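Local coordinates for intracellular protein transport protein USO1 (Saccharomyces cerevisiae S288c, PDB 6LSU) that is required for protein transport from the endoplasmic reticulum to the Golgi complex, here represented by the globular head of a long homodimeric coiled-coil tether, at residues S107-S110 / R111-G115; N219-P222 / H223-K226; Q373-F376 / S377-D380; M436-F439 / D440-R443; K668-K671 / K672-F676. All coordinates share one frame; numbering follows the deposited sequence.

Interaction 1: residues S107-S110 / R111-G115; sequences SQQS and RLQNG
Arg111, Leu112 and Asn114 reach back to Ser107, Gln108 and Ser110 in a local contact, each four residues back. It lies at the C-terminal end of helix 103-112, on the surface of the globular head. Helical backbone bonds set the frame. Arg111 N gives its hydrogen to Ser107 O at 2.9 Å. Leu112 N bonds to Gln108 O at 2.7 Å. Gln113 N follows with a bond to Gln109 O at 3.1 Å. One step on, a side chain takes over. Asn114 ND2 donates to Ser110 O at 2.7 Å, with an N-H...O angle of 176°. The acceptor lies in the plane of the Asn114 amide, while ND2 sits a little off the Ser110 carbonyl plane. The first torsion of Asn114 (chi1 -48°) sets CG beside its own backbone N, and this folds the amide back over the turn. On another flank, Leu112 CD1 rests on Gln108 CG at 3.7 Å. The Gln108 amide passes on to its neighbour, and its NE2 donates to Gln109 OE1 at 3.0 Å. The extended Arg111 chain runs past Ser107, and NH1 comes 3.9 Å from Ser107 CB. Its charge is met further out, where NH2 forms a salt bridge with Asp255. Ser107 OG and Ser110 OG bond to Glu209 and Glu171. The chemistry implies a polar finish to the helix: the Asn114 amide satisfies a late carbonyl, and its straight bond probably limits how far that amide can turn.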
loop_
_atom_site.group_PDB
_atom_site.type_symbol
_atom_site.label_atom_id
_atom_site.label_comp_id
_atom_site.label_asym_id
_atom_site.label_seq_id
_atom_site.Cartn_x
_atom_site.Cartn_y
_atom_site.Cartn_z
ATOM N N SER A 107 -21.589 -8.732 -12.556
ATOM C CA SER A 107 -20.823 -9.026 -11.306
ATOM C C SER A 107 -19.454 -8.374 -11.385
ATOM O O SER A 107 -19.153 -7.543 -10.478
ATOM C CB SER A 107 -20.733 -10.469 -11.051
ATOM O OG SER A 107 -22.041 -10.942 -10.750
ATOM N N GLN A 108 -18.723 -8.634 -12.477
ATOM C CA GLN A 108 -17.353 -8.087 -12.712
ATOM C C GLN A 108 -17.372 -6.563 -12.580
ATOM O O GLN A 108 -16.463 -6.005 -11.895
ATOM C CB GLN A 108 -16.827 -8.499 -14.088
ATOM C CG GLN A 108 -15.507 -7.830 -14.463
ATOM C CD GLN A 108 -15.274 -7.984 -15.952
ATOM O OE1 GLN A 108 -14.711 -8.988 -16.425
ATOM N NE2 GLN A 108 -15.794 -7.024 -16.716
ATOM N N GLN A 109 -18.372 -5.876 -13.126
ATOM C CA GLN A 109 -18.456 -4.385 -12.949
ATOM C C GLN A 109 -18.621 -4.054 -11.459
ATOM O O GLN A 109 -17.960 -3.101 -10.997
ATOM C CB GLN A 109 -19.613 -3.753 -13.705
ATOM C CG GLN A 109 -19.523 -3.947 -15.196
ATOM C CD GLN A 109 -18.132 -3.627 -15.673
ATOM O OE1 GLN A 109 -17.429 -4.540 -16.111
ATOM N NE2 GLN A 109 -17.704 -2.358 -15.522
ATOM N N SER A 110 -19.452 -4.779 -10.701
ATOM C CA SER A 110 -19.630 -4.447 -9.262
ATOM C C SER A 110 -18.325 -4.691 -8.519
ATOM O O SER A 110 -18.021 -3.875 -7.683
ATOM C CB SER A 110 -20.781 -5.173 -8.628
ATOM O OG SER A 110 -22.000 -4.831 -9.293
ATOM N N ARG A 111 -17.520 -5.689 -8.931
ATOM C CA ARG A 111 -16.164 -5.873 -8.340
ATOM C C ARG A 111 -15.189 -4.773 -8.804
ATOM O O ARG A 111 -14.681 -4.048 -7.919
ATOM C CB ARG A 111 -15.586 -7.234 -8.665
ATOM C CG ARG A 111 -16.435 -8.371 -8.134
ATOM C CD ARG A 111 -15.883 -9.738 -8.438
ATOM N NE ARG A 111 -16.533 -10.618 -7.489
ATOM C CZ ARG A 111 -17.359 -11.582 -7.819
ATOM N NH1 ARG A 111 -17.594 -11.840 -9.091
ATOM N NH2 ARG A 111 -17.924 -12.315 -6.883
ATOM N N LEU A 112 -14.876 -4.680 -10.108
ATOM C CA LEU A 112 -13.719 -3.850 -10.576
ATOM C C LEU A 112 -13.967 -2.382 -10.218
ATOM O O LEU A 112 -13.032 -1.738 -9.708
ATOM C CB LEU A 112 -13.496 -4.016 -12.075
ATOM C CG LEU A 112 -13.079 -5.407 -12.503
ATOM C CD1 LEU A 112 -12.751 -5.455 -13.986
ATOM C CD2 LEU A 112 -11.898 -5.905 -11.684
ATOM N N GLN A 113 -15.191 -1.899 -10.400
ATOM C CA GLN A 113 -15.568 -0.475 -10.149
ATOM C C GLN A 113 -15.451 -0.133 -8.657
ATOM O O GLN A 113 -15.421 1.078 -8.332
ATOM C CB GLN A 113 -16.993 -0.136 -10.635
ATOM C CG GLN A 113 -17.167 -0.203 -12.151
ATOM C CD GLN A 113 -18.486 0.361 -12.614
ATOM O OE1 GLN A 113 -19.173 1.114 -11.913
ATOM N NE2 GLN A 113 -18.868 -0.016 -13.820
ATOM N N ASN A 114 -15.491 -1.105 -7.754
ATOM C CA ASN A 114 -15.690 -0.760 -6.314
ATOM C C ASN A 114 -14.704 -1.483 -5.395
ATOM O O ASN A 114 -14.759 -1.197 -4.212
ATOM C CB ASN A 114 -17.132 -1.016 -5.866
ATOM C CG ASN A 114 -18.175 -0.437 -6.816
ATOM O OD1 ASN A 114 -18.453 0.763 -6.808
ATOM N ND2 ASN A 114 -18.776 -1.275 -7.642
ATOM N N GLY A 115 -13.814 -2.335 -5.913
ATOM C CA GLY A 115 -12.908 -3.137 -5.066
ATOM C C GLY A 115 -11.571 -3.361 -5.737
ATOM O O GLY A 115 -11.389 -2.841 -6.858
#

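Interaction 2: residues N219-P222 / H223-K226; sequences NDSP and HVQK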
loop_
_atom_site.group_PDB
_atom_site.type_symbol
_atom_site.label_atom_id
_atom_site.label_comp_id
_atom_site.label_asym_id
_atom_site.label_seq_id
_atom_site.Cartn_x
_atom_site.Cartn_y
_atom_site.Cartn_z
ATOM N N ASN A 219 -20.047 2.463 -1.971
ATOM C CA ASN A 219 -18.840 3.069 -2.598
ATOM C C ASN A 219 -19.035 4.580 -2.790
ATOM O O ASN A 219 -20.050 4.959 -3.407
ATOM C CB ASN A 219 -18.532 2.412 -3.949
ATOM C CG ASN A 219 -17.184 2.826 -4.493
ATOM O OD1 ASN A 219 -16.160 2.414 -3.941
ATOM N ND2 ASN A 219 -17.195 3.685 -5.504
ATOM N N ASP A 220 -18.086 5.395 -2.306
ATOM C CA ASP A 220 -18.063 6.883 -2.411
ATOM C C ASP A 220 -19.373 7.505 -1.878
ATOM O O ASP A 220 -19.808 8.526 -2.438
ATOM C CB ASP A 220 -17.769 7.316 -3.859
ATOM C CG ASP A 220 -16.345 7.039 -4.330
ATOM O OD1 ASP A 220 -15.410 7.191 -3.509
ATOM O OD2 ASP A 220 -16.173 6.669 -5.519
ATOM N N SER A 221 -19.997 6.934 -0.845
ATOM C CA SER A 221 -21.287 7.451 -0.314
ATOM C C SER A 221 -21.308 7.361 1.207
ATOM O O SER A 221 -21.765 6.369 1.791
ATOM C CB SER A 221 -22.456 6.746 -0.949
ATOM O OG SER A 221 -23.681 7.151 -0.358
ATOM N N PRO A 222 -20.788 8.404 1.893
ATOM C CA PRO A 222 -20.814 8.471 3.356
ATOM C C PRO A 222 -22.219 8.222 3.917
ATOM O O PRO A 222 -22.362 7.522 4.937
ATOM C CB PRO A 222 -20.429 9.919 3.645
ATOM C CG PRO A 222 -19.535 10.276 2.481
ATOM C CD PRO A 222 -20.151 9.582 1.283
ATOM N N HIS A 223 -23.231 8.768 3.236
ATOM C CA HIS A 223 -24.632 8.608 3.686
ATOM C C HIS A 223 -24.973 7.112 3.758
ATOM O O HIS A 223 -25.474 6.673 4.857
ATOM C CB HIS A 223 -25.640 9.394 2.837
ATOM C CG HIS A 223 -27.007 9.193 3.397
ATOM N ND1 HIS A 223 -27.244 9.260 4.767
ATOM C CD2 HIS A 223 -28.172 8.824 2.832
ATOM C CE1 HIS A 223 -28.504 8.980 5.013
ATOM N NE2 HIS A 223 -29.099 8.711 3.843
ATOM N N VAL A 224 -24.705 6.364 2.669
ATOM C CA VAL A 224 -24.973 4.892 2.607
ATOM C C VAL A 224 -23.985 4.135 3.520
ATOM O O VAL A 224 -24.336 3.019 3.976
ATOM C CB VAL A 224 -24.920 4.334 1.170
ATOM C CG1 VAL A 224 -25.275 2.863 1.136
ATOM C CG2 VAL A 224 -25.811 5.094 0.209
ATOM N N GLN A 225 -22.769 4.654 3.734
ATOM C CA GLN A 225 -21.754 3.966 4.594
ATOM C C GLN A 225 -22.316 3.883 6.008
ATOM O O GLN A 225 -22.289 2.795 6.568
ATOM C CB GLN A 225 -20.409 4.694 4.650
ATOM C CG GLN A 225 -19.613 4.632 3.353
ATOM C CD GLN A 225 -18.239 5.242 3.514
ATOM O OE1 GLN A 225 -18.053 6.436 3.660
ATOM N NE2 GLN A 225 -17.227 4.409 3.566
ATOM N N LYS A 226 -22.851 5.002 6.513
ATOM C CA LYS A 226 -23.437 5.106 7.881
ATOM C C LYS A 226 -24.741 4.296 7.895
ATOM O O LYS A 226 -24.940 3.466 8.826
ATOM C CB LYS A 226 -23.557 6.578 8.310
ATOM C CG LYS A 226 -22.214 7.300 8.518
ATOM C CD LYS A 226 -21.667 7.322 9.966
ATOM C CE LYS A 226 -21.329 5.948 10.529
ATOM N NZ LYS A 226 -21.157 5.923 12.004
#
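Ser221 caps helix 222-229 at its N terminus, and its hydroxyl meets the backbone of Val224. Val224 N donates to Ser221 OG at 3.3 Å, with an N-H...O angle of 159°. Ser221 OG stands opposite its own backbone N (chi1 175°), which places it beside the N-H of Val224. The same residue also offers its carbonyl: Gln225 N bonds to Ser221 O at 2.8 Å. Pro222 is the first helical residue. It has no N-H to give, and none is needed in the first turn. Its carbonyl takes the bond from Lys226 N at 3.0 Å. Gln225 lies back along this start, with OE1 3.4 Å from Pro222 CA. The buried Gln225 amide is held from outside: NE2 donates to Asn262 O and Lys265 O, and OE1 accepts from Asn267 ND2. These bonds fix which way the amide faces. The contact lies at the start of the fourth armadillo (ARM) repeat and takes in the short loop between helix 204-218 and helix 222-229. Val224 packs on Val217 and Val218 of the former, and both Ser221 and Val224 touch Arg182 of helix 178-187, while Lys226 lies against helix 268-276.

Interaction 3: residues Q373-F376 / S377-D380; sequences QLEF and SKID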
loop_
_atom_site.group_PDB
_atom_site.type_symbol
_atom_site.label_atom_id
_atom_site.label_comp_id
_atom_site.label_asym_id
_atom_site.label_seq_id
_atom_site.Cartn_x
_atom_site.Cartn_y
_atom_site.Cartn_z
ATOM N N GLN A 373 4.911 1.875 20.610
ATOM C CA GLN A 373 6.387 1.752 20.526
ATOM C C GLN A 373 6.988 1.038 21.747
ATOM O O GLN A 373 7.881 0.128 21.574
ATOM C CB GLN A 373 6.991 3.141 20.371
ATOM C CG GLN A 373 6.574 3.765 19.043
ATOM C CD GLN A 373 6.802 5.248 18.992
ATOM O OE1 GLN A 373 6.992 5.891 20.009
ATOM N NE2 GLN A 373 6.862 5.796 17.794
ATOM N N LEU A 374 6.590 1.438 22.970
ATOM C CA LEU A 374 7.146 0.746 24.158
ATOM C C LEU A 374 6.645 -0.713 24.220
ATOM O O LEU A 374 7.392 -1.565 24.630
ATOM C CB LEU A 374 6.826 1.568 25.403
ATOM C CG LEU A 374 7.647 2.851 25.489
ATOM C CD1 LEU A 374 7.118 3.734 26.583
ATOM C CD2 LEU A 374 9.101 2.546 25.758
ATOM N N GLU A 375 5.489 -1.044 23.665
ATOM C CA GLU A 375 5.031 -2.452 23.699
ATOM C C GLU A 375 5.839 -3.241 22.671
ATOM O O GLU A 375 6.302 -4.382 22.990
ATOM C CB GLU A 375 3.527 -2.492 23.495
ATOM C CG GLU A 375 2.807 -2.219 24.792
ATOM C CD GLU A 375 2.951 -3.359 25.792
ATOM O OE1 GLU A 375 3.714 -3.220 26.806
ATOM O OE2 GLU A 375 2.303 -4.396 25.557
ATOM N N PHE A 376 6.022 -2.604 21.504
ATOM C CA PHE A 376 6.806 -3.117 20.354
ATOM C C PHE A 376 8.203 -3.546 20.800
ATOM O O PHE A 376 8.664 -4.653 20.468
ATOM C CB PHE A 376 6.873 -2.052 19.261
ATOM C CG PHE A 376 7.243 -2.643 17.928
ATOM C CD1 PHE A 376 6.301 -3.343 17.193
ATOM C CD2 PHE A 376 8.542 -2.528 17.452
ATOM C CE1 PHE A 376 6.650 -3.897 15.977
ATOM C CE2 PHE A 376 8.902 -3.115 16.261
ATOM C CZ PHE A 376 7.967 -3.799 15.522
ATOM N N SER A 377 8.878 -2.702 21.555
ATOM C CA SER A 377 10.261 -2.957 22.024
ATOM C C SER A 377 10.349 -4.218 22.878
ATOM O O SER A 377 11.440 -4.619 23.105
ATOM C CB SER A 377 10.788 -1.837 22.815
ATOM O OG SER A 377 10.017 -1.769 23.993
ATOM N N LYS A 378 9.234 -4.815 23.312
ATOM C CA LYS A 378 9.217 -6.010 24.213
ATOM C C LYS A 378 8.788 -7.257 23.461
ATOM O O LYS A 378 8.843 -8.389 24.026
ATOM C CB LYS A 378 8.297 -5.768 25.400
ATOM C CG LYS A 378 8.519 -4.431 26.097
ATOM C CD LYS A 378 7.937 -4.386 27.468
ATOM C CE LYS A 378 6.432 -4.273 27.479
ATOM N NZ LYS A 378 5.974 -3.714 28.765
ATOM N N ILE A 379 8.436 -7.096 22.187
ATOM C CA ILE A 379 7.997 -8.257 21.374
ATOM C C ILE A 379 9.218 -9.074 20.911
ATOM O O ILE A 379 10.216 -8.509 20.370
ATOM C CB ILE A 379 7.129 -7.795 20.227
ATOM C CG1 ILE A 379 5.975 -6.959 20.763
ATOM C CG2 ILE A 379 6.713 -9.006 19.425
ATOM C CD1 ILE A 379 5.086 -6.379 19.696
ATOM N N ASP A 380 9.111 -10.387 21.113
ATOM C CA ASP A 380 10.109 -11.421 20.763
ATOM C C ASP A 380 9.435 -12.412 19.804
ATOM O O ASP A 380 8.221 -12.657 19.910
ATOM C CB ASP A 380 10.632 -12.132 22.007
ATOM C CG ASP A 380 11.473 -11.264 22.935
ATOM O OD1 ASP A 380 12.310 -10.453 22.413
ATOM O OD2 ASP A 380 11.294 -11.400 24.188
#
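A type I beta turn from Phe376 to Ile379 ends helix 370-376 and leads into strand 380-384, with Ile379 N bonded to Phe376 O at 3.0 Å. This is a helix-to-strand turn in the seventh armadillo (ARM) repeat. Ser377 N still makes a helical bond to Gln373 O, and Lys378 N bonds to Glu375 O in a tighter turn. Ser377 holds OG between its backbone N and carbonyl carbon (chi1 66°), the crowded position. From there the hydroxyl donates to Leu374 O at 2.7 Å. Replacing Ser377 by an alanine removes this hydroxyl, and the Leu374 carbonyl would probably lose that partner at the helix end. Glu375 and Lys378 form a salt bridge, OE1 to NZ at 3.0 Å. The Glu375 chain bends at chi2 and the Lys378 chain at chi3, and their charged ends meet. Apolar groups gather on another side. The Phe376 ring is buried among helices 337-346, 404-414 and 421-435, and Ile379 packs on the first two. Within the turn, the two side chains approach obliquely. Phe376 CD1 lies 4.1 Å from Ile379 CD1, while Ile379 CG1 passes 3.4 Å from Glu375 O.

Interaction 4: residues M436-F439 / D440-R443; sequences MDNF and DLQR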
loop_
_atom_site.group_PDB
_atom_site.type_symbol
_atom_site.label_atom_id
_atom_site.label_comp_id
_atom_site.label_asym_id
_atom_site.label_seq_id
_atom_site.Cartn_x
_atom_site.Cartn_y
_atom_site.Cartn_z
ATOM N N MET A 436 9.704 6.839 15.641
ATOM C CA MET A 436 9.129 8.181 15.318
ATOM C C MET A 436 8.700 8.900 16.594
ATOM O O MET A 436 7.901 8.313 17.353
ATOM C CB MET A 436 7.915 8.047 14.399
ATOM C CG MET A 436 7.530 9.355 13.826
ATOM S SD MET A 436 8.739 9.744 12.595
ATOM C CE MET A 436 8.101 8.707 11.262
ATOM N N ASP A 437 9.219 10.119 16.786
ATOM C CA ASP A 437 8.842 11.095 17.858
ATOM C C ASP A 437 9.047 10.525 19.256
ATOM O O ASP A 437 8.325 10.932 20.156
ATOM C CB ASP A 437 7.387 11.509 17.722
ATOM C CG ASP A 437 7.167 12.301 16.464
ATOM O OD1 ASP A 437 8.012 13.194 16.198
ATOM O OD2 ASP A 437 6.156 12.023 15.773
ATOM N N ASN A 438 10.050 9.670 19.436
ATOM C CA ASN A 438 10.383 9.014 20.722
ATOM C C ASN A 438 11.893 9.121 20.960
ATOM O O ASN A 438 12.667 8.106 20.772
ATOM C CB ASN A 438 9.884 7.589 20.638
ATOM C CG ASN A 438 9.712 6.935 21.977
ATOM O OD1 ASN A 438 10.433 7.267 22.941
ATOM N ND2 ASN A 438 8.787 5.970 22.031
ATOM N N PHE A 439 12.332 10.306 21.346
ATOM C CA PHE A 439 13.749 10.597 21.680
ATOM C C PHE A 439 14.359 9.563 22.634
ATOM O O PHE A 439 15.481 9.126 22.403
ATOM C CB PHE A 439 13.922 11.991 22.273
ATOM C CG PHE A 439 15.337 12.181 22.768
ATOM C CD1 PHE A 439 16.382 12.452 21.886
ATOM C CD2 PHE A 439 15.640 12.029 24.120
ATOM C CE1 PHE A 439 17.678 12.593 22.356
ATOM C CE2 PHE A 439 16.941 12.154 24.580
ATOM C CZ PHE A 439 17.957 12.428 23.700
ATOM N N ASP A 440 13.674 9.189 23.695
ATOM C CA ASP A 440 14.240 8.245 24.703
ATOM C C ASP A 440 14.536 6.925 23.994
ATOM O O ASP A 440 15.616 6.295 24.209
ATOM C CB ASP A 440 13.301 8.073 25.903
ATOM C CG ASP A 440 12.918 9.390 26.601
ATOM O OD1 ASP A 440 13.756 10.334 26.592
ATOM O OD2 ASP A 440 11.758 9.462 27.152
ATOM N N LEU A 441 13.635 6.483 23.129
ATOM C CA LEU A 441 13.798 5.136 22.529
ATOM C C LEU A 441 14.917 5.193 21.468
ATOM O O LEU A 441 15.630 4.194 21.216
ATOM C CB LEU A 441 12.452 4.753 21.922
ATOM C CG LEU A 441 12.204 3.256 21.790
ATOM C CD1 LEU A 441 12.436 2.535 23.109
ATOM C CD2 LEU A 441 10.782 3.041 21.323
ATOM N N GLN A 442 15.071 6.367 20.867
ATOM C CA GLN A 442 16.156 6.644 19.907
ATOM C C GLN A 442 17.492 6.613 20.663
ATOM O O GLN A 442 18.343 5.722 20.361
ATOM C CB GLN A 442 15.908 7.961 19.203
ATOM C CG GLN A 442 15.010 7.798 18.007
ATOM C CD GLN A 442 14.572 9.129 17.453
ATOM O OE1 GLN A 442 15.377 10.047 17.337
ATOM N NE2 GLN A 442 13.281 9.256 17.147
ATOM N N ARG A 443 17.632 7.451 21.693
ATOM C CA ARG A 443 18.837 7.436 22.566
ATOM C C ARG A 443 19.161 6.015 23.102
ATOM O O ARG A 443 20.348 5.618 23.007
ATOM C CB ARG A 443 18.634 8.457 23.681
ATOM C CG ARG A 443 19.831 8.618 24.607
ATOM C CD ARG A 443 19.602 9.725 25.631
ATOM N NE ARG A 443 20.440 9.564 26.807
ATOM C CZ ARG A 443 20.261 8.654 27.773
ATOM N NH1 ARG A 443 19.256 7.793 27.720
ATOM N NH2 ARG A 443 21.100 8.606 28.797
#
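Asn438 and Phe439 both carry CG opposite the backbone N, with chi1 at -160° and 172°, and this sends the amide to Leu441 and the ring to Arg443. The motif is an N-cap, at the start of helix 439-459 in the eighth armadillo (ARM) repeat. Leu441 N gives a weak bond to Asn438 OD1 at 3.3 Å, and another weak one to Asn438 O. Gln442 N bonds to that same carbonyl oxygen at 3.0 Å. The other end of the cap amide is also held, since Asn438 ND2 donates to Gln373 OE1. Gln442 turns its NE2 to Phe435 O at the end of the preceding helix. The Phe439 ring lies along the helix start. Arg443 CB sits over one face, 4.0 Å above the plane and toward the rim. The guanidinium itself leads away. Beyond the contact, the ring meets Tyr534. With a serine in place of Phe439, the aliphatic part of Arg443 would probably lose its cover and be freer to turn. The neighbouring Asp440 sets its carboxylate steeply to the ring, with OD1 3.5 Å from Phe439 CD2. Arg443 CD lies 3.7 Å from Phe439 CZ.

Interaction 5: residues K668-K671 / K672-F676; sequences KQFK and KDSYF
Phe670 and Phe676 meet where helix 660-673 gives way to a loop, and their rings form an offset, nearly parallel aromatic pair with little overlap. The centroids are 4.8 Å apart and the planes lie 27° from each other. A CH-pi contact accompanies the pair: Phe676 CB sits over the face of the Phe670 ring, 3.9 Å from its centroid. In return, Phe670 CE2 lies over a face of the Phe676 ring. Phe670 CG is anti to its backbone N (chi1 175°), and the ring reaches past Ser674 to Phe676. Phe709 of helix 703-711 meets both rings edge-to-face, and Phe701 does so with Phe676. The cluster thus joins the end of helix 660-673 to helix 703-711 in the globular head. Among polar contacts, Asp673 N donates to Gln669 O at 2.8 Å, an i to i+4 bond near the end of the helix. Lys672 N bonds only weakly to Lys668 O. The Gln669 and Asp673 side chains run past each other obliquely, with NE2 3.5 Å from OD2. Of the lysines, the Lys671 chain, bent at chi2 and chi4, ends beside the Phe676 ring. Its NZ comes to the ring edge, near the ring plane and 3.9 Å from Phe676 CE2.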
loop_
_atom_site.group_PDB
_atom_site.type_symbol
_atom_site.label_atom_id
_atom_site.label_comp_id
_atom_site.label_asym_id
_atom_site.label_seq_id
_atom_site.Cartn_x
_atom_site.Cartn_y
_atom_site.Cartn_z
ATOM N N LYS A 668 25.757 23.541 -9.032
ATOM C CA LYS A 668 24.698 23.772 -10.046
ATOM C C LYS A 668 24.626 22.547 -10.959
ATOM O O LYS A 668 23.533 22.208 -11.372
ATOM C CB LYS A 668 24.978 25.046 -10.851
ATOM C CG LYS A 668 23.799 25.585 -11.652
ATOM C CD LYS A 668 23.770 27.100 -11.744
ATOM C CE LYS A 668 22.452 27.631 -12.272
ATOM N NZ LYS A 668 22.207 29.019 -11.813
ATOM N N GLN A 669 25.747 21.882 -11.241
ATOM C CA GLN A 669 25.747 20.772 -12.221
ATOM C C GLN A 669 25.138 19.545 -11.554
ATOM O O GLN A 669 24.594 18.673 -12.296
ATOM C CB GLN A 669 27.132 20.427 -12.770
ATOM C CG GLN A 669 27.066 19.254 -13.746
ATOM C CD GLN A 669 28.304 19.008 -14.574
ATOM O OE1 GLN A 669 29.391 18.764 -14.042
ATOM N NE2 GLN A 669 28.125 19.016 -15.893
ATOM N N PHE A 670 25.245 19.460 -10.222
ATOM C CA PHE A 670 24.751 18.319 -9.405
ATOM C C PHE A 670 23.216 18.283 -9.427
ATOM O O PHE A 670 22.645 17.186 -9.601
ATOM C CB PHE A 670 25.265 18.421 -7.966
ATOM C CG PHE A 670 24.728 17.365 -7.034
ATOM C CD1 PHE A 670 25.146 16.046 -7.138
ATOM C CD2 PHE A 670 23.749 17.682 -6.106
ATOM C CE1 PHE A 670 24.645 15.076 -6.286
ATOM C CE2 PHE A 670 23.239 16.704 -5.268
ATOM C CZ PHE A 670 23.704 15.409 -5.340
ATOM N N LYS A 671 22.592 19.447 -9.222
ATOM C CA LYS A 671 21.122 19.636 -9.294
ATOM C C LYS A 671 20.638 19.234 -10.694
ATOM O O LYS A 671 19.703 18.426 -10.759
ATOM C CB LYS A 671 20.731 21.077 -8.917
ATOM C CG LYS A 671 19.292 21.270 -8.441
ATOM C CD LYS A 671 18.350 20.110 -8.819
ATOM C CE LYS A 671 16.877 20.322 -8.516
ATOM N NZ LYS A 671 16.554 20.104 -7.083
ATOM N N LYS A 672 21.265 19.713 -11.776
ATOM C CA LYS A 672 20.660 19.656 -13.142
ATOM C C LYS A 672 21.152 18.473 -13.988
ATOM O O LYS A 672 20.400 18.081 -14.861
ATOM C CB LYS A 672 20.898 20.943 -13.936
ATOM C CG LYS A 672 20.805 22.254 -13.163
ATOM C CD LYS A 672 19.441 22.603 -12.574
ATOM C CE LYS A 672 18.285 22.598 -13.560
ATOM N NZ LYS A 672 17.378 21.440 -13.358
ATOM N N ASP A 673 22.347 17.924 -13.793
ATOM C CA ASP A 673 22.964 17.034 -14.823
ATOM C C ASP A 673 23.558 15.751 -14.207
ATOM O O ASP A 673 24.342 15.078 -14.902
ATOM C CB ASP A 673 24.004 17.811 -15.647
ATOM C CG ASP A 673 24.364 17.184 -16.987
ATOM O OD1 ASP A 673 23.656 16.240 -17.419
ATOM O OD2 ASP A 673 25.354 17.647 -17.593
ATOM N N SER A 674 23.174 15.371 -12.983
ATOM C CA SER A 674 23.688 14.150 -12.298
ATOM C C SER A 674 22.560 13.152 -12.029
ATOM O O SER A 674 21.399 13.439 -12.371
ATOM C CB SER A 674 24.376 14.509 -11.010
ATOM O OG SER A 674 23.446 15.088 -10.109
ATOM N N TYR A 675 22.895 12.024 -11.397
ATOM C CA TYR A 675 21.916 11.058 -10.832
ATOM C C TYR A 675 20.878 11.789 -9.978
ATOM O O TYR A 675 19.672 11.489 -10.054
ATOM C CB TYR A 675 22.601 10.016 -9.970
ATOM C CG TYR A 675 23.180 8.883 -10.769
ATOM C CD1 TYR A 675 24.285 9.056 -11.577
ATOM C CD2 TYR A 675 22.619 7.623 -10.713
ATOM C CE1 TYR A 675 24.817 8.006 -12.312
ATOM C CE2 TYR A 675 23.143 6.563 -11.435
ATOM C CZ TYR A 675 24.240 6.754 -12.254
ATOM O OH TYR A 675 24.777 5.714 -12.954
ATOM N N PHE A 676 21.309 12.758 -9.187
ATOM C CA PHE A 676 20.369 13.492 -8.313
ATOM C C PHE A 676 19.252 14.074 -9.166
ATOM O O PHE A 676 18.070 14.041 -8.744
ATOM C CB PHE A 676 21.062 14.606 -7.552
ATOM C CG PHE A 676 20.193 15.317 -6.554
ATOM C CD1 PHE A 676 20.024 14.805 -5.268
ATOM C CD2 PHE A 676 19.584 16.520 -6.877
ATOM C CE1 PHE A 676 19.235 15.473 -4.332
ATOM C CE2 PHE A 676 18.842 17.211 -5.921
ATOM C CZ PHE A 676 18.633 16.674 -4.662
#

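In the fold
From the N terminus the five contacts follow in series. Each is local, so none closes a long loop, and none nests in or crosses another. Interaction 1 ends helix 103-112, and interaction 2 opens helix 222-229. They touch through Asn114 and Asn219, with centres about 17 Å apart. Interaction 3 ends helix 370-376, and interaction 4 starts helix 439-459. Their centres lie about 13 Å apart. Gln373 of the former joins Met436 and Asn438 of the latter, tying helix 370-376 to the loop that leads into helix 439-459. Interaction 5 stands alone toward the C terminus, its nearest atoms about 20 Å from interaction 4 and about 34 Å from interaction 1.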